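Local coordinates for protein acetyltransferase, GNAT family (Listeria monocytogenes str. 4b, PDB 2OH1) that probably transfers an acyl group, most likely acetyl from acetyl-coenzyme A, to an acceptor that has not been identified, as a member of the GNAT family, at residues Q123-A128 / Y158-S163; L142-I145 / T150-Q153. All blocks are in the same frame, centred on the assembly; numbering follows the deposited sequence. Where two conformers were deposited one is given.

Contact 1. Residues Q123-A128 / Y158-S163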
loop_
_atom_site.group_PDB
_atom_site.type_symbol
_atom_site.label_atom_id
_atom_site.label_comp_id
_atom_site.label_asym_id
_atom_site.label_seq_id
_atom_site.Cartn_x
_atom_site.Cartn_y
_atom_site.Cartn_z
ATOM N N GLN A 123 -4.965 -3.765 -8.541
ATOM C CA GLN A 123 -6.246 -4.116 -7.980
ATOM C C GLN A 123 -6.275 -3.901 -6.465
ATOM O O GLN A 123 -7.337 -3.615 -5.902
ATOM C CB GLN A 123 -6.638 -5.566 -8.299
ATOM C CG GLN A 123 -6.639 -5.928 -9.767
ATOM C CD GLN A 123 -7.403 -4.923 -10.617
ATOM O OE1 GLN A 123 -8.491 -4.506 -10.254
ATOM N NE2 GLN A 123 -6.812 -4.515 -11.738
HETATM N N MSE A 124 -5.134 -4.096 -5.789
HETATM C CA MSE A 124 -5.040 -3.792 -4.362
HETATM C C MSE A 124 -5.304 -2.296 -4.122
HETATM O O MSE A 124 -6.108 -1.903 -3.283
HETATM C CB MSE A 124 -3.700 -4.228 -3.804
HETATM C CG MSE A 124 -3.575 -5.708 -3.911
HETATM SE SE MSE A 124 -1.841 -6.490 -3.664
HETATM C CE MSE A 124 -1.763 -5.936 -1.962
ATOM N N ILE A 125 -4.638 -1.447 -4.913
ATOM C CA ILE A 125 -4.858 -0.007 -4.787
ATOM C C ILE A 125 -6.314 0.344 -5.166
ATOM O O ILE A 125 -6.937 1.159 -4.479
ATOM C CB ILE A 125 -3.884 0.725 -5.684
ATOM C CG1 ILE A 125 -2.462 0.514 -5.170
ATOM C CG2 ILE A 125 -4.243 2.268 -5.794
ATOM C CD1 ILE A 125 -1.402 1.011 -6.084
ATOM N N TYR A 126 -6.874 -0.250 -6.203
ATOM C CA TYR A 126 -8.262 -0.034 -6.590
ATOM C C TYR A 126 -9.227 -0.324 -5.436
ATOM O O TYR A 126 -10.256 0.366 -5.245
ATOM C CB TYR A 126 -8.604 -0.899 -7.784
ATOM C CG TYR A 126 -10.012 -0.671 -8.290
ATOM C CD1 TYR A 126 -10.396 0.563 -8.819
ATOM C CD2 TYR A 126 -10.969 -1.692 -8.237
ATOM C CE1 TYR A 126 -11.685 0.779 -9.288
ATOM C CE2 TYR A 126 -12.262 -1.489 -8.709
ATOM C CZ TYR A 126 -12.612 -0.250 -9.228
ATOM O OH TYR A 126 -13.907 -0.033 -9.685
ATOM N N PHE A 127 -8.931 -1.362 -4.653
ATOM C CA PHE A 127 -9.741 -1.645 -3.483
ATOM C C PHE A 127 -9.708 -0.460 -2.460
ATOM O O PHE A 127 -10.732 -0.082 -1.896
ATOM C CB PHE A 127 -9.304 -2.991 -2.852
ATOM C CG PHE A 127 -9.986 -3.302 -1.607
ATOM C CD1 PHE A 127 -11.259 -3.855 -1.625
ATOM C CD2 PHE A 127 -9.409 -2.987 -0.391
ATOM C CE1 PHE A 127 -11.915 -4.130 -0.418
ATOM C CE2 PHE A 127 -10.037 -3.277 0.799
ATOM C CZ PHE A 127 -11.281 -3.834 0.802
ATOM N N ALA A 128 -8.529 0.117 -2.258
ATOM C CA ALA A 128 -8.367 1.278 -1.368
ATOM C C ALA A 128 -9.210 2.461 -1.917
ATOM O O ALA A 128 -9.815 3.204 -1.129
ATOM C CB ALA A 128 -6.866 1.663 -1.195
ATOM N N TYR A 158 -0.940 3.690 -13.068
ATOM C CA TYR A 158 -2.144 3.414 -12.275
ATOM C C TYR A 158 -3.043 4.630 -12.028
ATOM O O TYR A 158 -4.033 4.533 -11.306
ATOM C CB TYR A 158 -1.773 2.796 -10.928
ATOM C CG TYR A 158 -1.152 1.401 -10.931
ATOM C CD1 TYR A 158 -1.013 0.605 -12.077
ATOM C CD2 TYR A 158 -0.800 0.828 -9.699
ATOM C CE1 TYR A 158 -0.450 -0.687 -11.986
ATOM C CE2 TYR A 158 -0.262 -0.422 -9.617
ATOM C CZ TYR A 158 -0.093 -1.174 -10.740
ATOM O OH TYR A 158 0.427 -2.447 -10.632
ATOM N N GLY A 159 -2.713 5.790 -12.609
ATOM C CA GLY A 159 -3.579 6.947 -12.577
ATOM C C GLY A 159 -3.333 7.957 -11.475
ATOM O O GLY A 159 -4.137 8.851 -11.300
ATOM N N PHE A 160 -2.232 7.825 -10.748
ATOM C CA PHE A 160 -1.890 8.806 -9.756
ATOM C C PHE A 160 -1.285 10.038 -10.394
ATOM O O PHE A 160 -0.587 9.946 -11.394
ATOM C CB PHE A 160 -0.915 8.230 -8.740
ATOM C CG PHE A 160 -1.545 7.319 -7.768
ATOM C CD1 PHE A 160 -1.804 5.983 -8.108
ATOM C CD2 PHE A 160 -1.930 7.791 -6.524
ATOM C CE1 PHE A 160 -2.404 5.151 -7.175
ATOM C CE2 PHE A 160 -2.537 6.948 -5.606
ATOM C CZ PHE A 160 -2.769 5.651 -5.944
ATOM N N GLN A 161 -1.622 11.192 -9.825
ATOM C CA GLN A 161 -1.068 12.487 -10.239
ATOM C C GLN A 161 0.118 12.885 -9.381
ATOM O O GLN A 161 0.053 12.954 -8.160
ATOM C CB GLN A 161 -2.117 13.605 -10.196
ATOM C CG GLN A 161 -1.606 14.994 -10.657
ATOM C CD GLN A 161 -0.980 15.003 -12.060
ATOM O OE1 GLN A 161 0.158 15.449 -12.245
ATOM N NE2 GLN A 161 -1.721 14.521 -13.038
ATOM N N PHE A 162 1.224 13.176 -10.053
ATOM C CA PHE A 162 2.353 13.769 -9.439
ATOM C C PHE A 162 2.016 15.126 -8.801
ATOM O O PHE A 162 1.408 16.004 -9.433
ATOM C CB PHE A 162 3.436 13.992 -10.493
ATOM C CG PHE A 162 4.628 14.729 -9.970
ATOM C CD1 PHE A 162 5.470 14.134 -9.010
ATOM C CD2 PHE A 162 4.947 16.013 -10.408
ATOM C CE1 PHE A 162 6.576 14.801 -8.540
ATOM C CE2 PHE A 162 6.074 16.667 -9.903
ATOM C CZ PHE A 162 6.882 16.064 -8.984
ATOM N N SER A 163 2.358 15.236 -7.528
ATOM C CA SER A 163 1.950 16.364 -6.682
ATOM C C SER A 163 3.075 17.094 -5.986
ATOM O O SER A 163 2.812 18.017 -5.216
ATOM C CB SER A 163 0.951 15.859 -5.633
ATOM O OG SER A 163 -0.184 15.343 -6.303
#
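Ile125, on helix 120-134, packs against Tyr158 and Phe160 at the turn that leads from helix 149-157 to strand 161-166, and so joins helix 120-134 to this helix-to-strand turn of the GNAT acetyltransferase fold. The apolar contact is divided between the two branches of the isoleucine. Its CD1 methyl reaches the edge of the Tyr158 ring near the ring plane, 3.7 Å from CD2 of Tyr158, and the two side chains cross at about a right angle. The other branch serves Phe160: with CG2 of Ile125 anti to the backbone N, beside the carbonyl carbon, this methyl lies in the plane of the phenyl ring, at its edge. Neither ring offers its face to the isoleucine. Leu106 of strand 103-111 also touches Ile125, which places the contact against the central sheet, and Phe160 packs on Tyr172 and Lys174 of strand 169-175.

Between the two aromatics, Gly159 takes positive phi (95°) and closes helix 149-157 in a Schellman motif, after which the chain runs into edge strand 161-166.

The Tyr158 hydroxyl is hydrogen-bonded to Ser121 OG, on the same helix as Ile125, while the Tyr158 carbonyl accepts a bond from Lys174. CG2 of Ile125 straddles the rim of the phenyl ring, 3.7 Å from both CE1 and CZ of Phe160.

Contact 2. Residues L142-I145 / T150-Q153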
loop_
_atom_site.group_PDB
_atom_site.type_symbol
_atom_site.label_atom_id
_atom_site.label_comp_id
_atom_site.label_asym_id
_atom_site.label_seq_id
_atom_site.Cartn_x
_atom_site.Cartn_y
_atom_site.Cartn_z
ATOM N N LEU A 142 0.249 8.646 -1.813
ATOM C CA LEU A 142 1.434 7.857 -1.495
ATOM C C LEU A 142 2.698 8.631 -1.893
ATOM O O LEU A 142 2.626 9.658 -2.538
ATOM C CB LEU A 142 1.391 6.507 -2.168
ATOM C CG LEU A 142 1.345 6.594 -3.692
ATOM C CD1 LEU A 142 2.767 6.708 -4.298
ATOM C CD2 LEU A 142 0.558 5.443 -4.274
ATOM N N ASP A 143 3.837 8.158 -1.384
ATOM C CA ASP A 143 5.137 8.742 -1.727
ATOM C C ASP A 143 6.045 7.656 -2.322
ATOM O O ASP A 143 5.829 6.471 -2.121
ATOM C CB ASP A 143 5.723 9.433 -0.503
ATOM C CG ASP A 143 5.929 8.523 0.706
ATOM O OD1 ASP A 143 6.636 7.487 0.602
ATOM O OD2 ASP A 143 5.460 8.864 1.847
ATOM N N CYS A 144 7.041 8.071 -3.099
ATOM C CA CYS A 144 7.928 7.123 -3.796
ATOM C C CYS A 144 9.290 7.757 -3.843
ATOM O O CYS A 144 9.399 8.906 -4.162
ATOM C CB CYS A 144 7.463 6.861 -5.259
ATOM S SG CYS A 144 8.254 5.477 -6.001
ATOM N N ILE A 145 10.304 6.980 -3.512
ATOM C CA ILE A 145 11.656 7.451 -3.653
ATOM C C ILE A 145 11.892 7.963 -5.104
ATOM O O ILE A 145 11.491 7.317 -6.070
ATOM C CB ILE A 145 12.650 6.292 -3.242
ATOM C CG1 ILE A 145 14.038 6.837 -3.037
ATOM C CG2 ILE A 145 12.594 5.110 -4.237
ATOM C CD1 ILE A 145 15.049 5.698 -2.663
ATOM N N THR A 150 11.017 2.440 -12.068
ATOM C CA THR A 150 9.936 1.527 -12.436
ATOM C C THR A 150 8.733 1.695 -11.507
ATOM O O THR A 150 7.592 1.637 -11.948
ATOM C CB THR A 150 10.436 0.058 -12.541
ATOM O OG1 THR A 150 10.904 -0.375 -11.280
ATOM C CG2 THR A 150 11.581 -0.020 -13.556
ATOM N N LEU A 151 8.980 1.976 -10.239
ATOM C CA LEU A 151 7.881 2.154 -9.314
ATOM C C LEU A 151 7.170 3.465 -9.575
ATOM O O LEU A 151 5.974 3.497 -9.540
ATOM C CB LEU A 151 8.370 2.085 -7.870
ATOM C CG LEU A 151 7.334 1.862 -6.771
ATOM C CD1 LEU A 151 6.432 0.674 -7.079
ATOM C CD2 LEU A 151 8.048 1.717 -5.386
ATOM N N ASN A 152 7.933 4.536 -9.816
ATOM C CA ASN A 152 7.333 5.830 -10.192
ATOM C C ASN A 152 6.497 5.667 -11.464
ATOM O O ASN A 152 5.356 6.144 -11.509
ATOM C CB ASN A 152 8.387 6.921 -10.367
ATOM C CG ASN A 152 8.842 7.523 -9.025
ATOM O OD1 ASN A 152 8.127 8.294 -8.379
ATOM N ND2 ASN A 152 10.044 7.159 -8.601
ATOM N N GLN A 153 7.032 4.950 -12.464
ATOM C CA GLN A 153 6.262 4.700 -13.707
ATOM C C GLN A 153 4.943 3.990 -13.395
ATOM O O GLN A 153 3.905 4.294 -13.977
ATOM C CB GLN A 153 7.027 3.868 -14.730
ATOM C CG GLN A 153 8.091 4.589 -15.423
ATOM C CD GLN A 153 9.017 3.677 -16.255
ATOM O OE1 GLN A 153 9.558 2.681 -15.759
ATOM N NE2 GLN A 153 9.257 4.070 -17.488
#
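Cys144 meets Leu151 and Asn152 where strand 139-145 leads through a short connection into helix 149-157, a strand-to-helix unit of the GNAT fold. The cysteine sulfur is anti to its own backbone N (chi1 -167°), which carries it toward the helix. There SG of Cys144 lies 3.8 Å from CG of Leu151 and equally near its CD2, so the leucine branch point and one methyl pack beside the sulfur.

Asn152 starts out differently, its CG anti to the carbonyl carbon and beside the backbone N. The amide is thereby brought back to the end of the strand, its OD1 3.5 Å from CB of Cys144 and its ND2 3.6 Å from SG of Cys144. ND2 of Asn152 donates to the carbonyl O of Ile145 over 2.9 Å, with an N-H...O angle of 151°. The acceptor lies close to the amide plane, although the donor is tilted 22° from the carbonyl plane.

Further bonds tie ND2 to Asn148 O and OD1 to Tyr172 OH. With both ends of the buried amide engaged, its rotation is probably fixed, and one side chain joins the strand end, the connection and the neighbouring strand 169-175.

How the contacts relate
Both contacts are buried and reach the same sheet, but they differ in chemistry. Contact 1 joins elements distant in sequence; between residues 123-128 and 158-163 the meeting is purely apolar, and the polar tie, Tyr158 OH to Ser121, falls one turn earlier on helix 120-134. Contact 2 is local, between strand 139-145 and the helix that follows it, and adds a side-chain-to-backbone hydrogen bond to packing around a sulfur; Leu151, at its margin, is partly exposed. Along the chain, contact 2 is nested inside the loop closed by contact 1. Their centres are 11 Å apart, bridged by CE2 of Phe160 lying 3.7 Å from CD2 of Leu142. Tyr172 touches both Phe160 and Cys144.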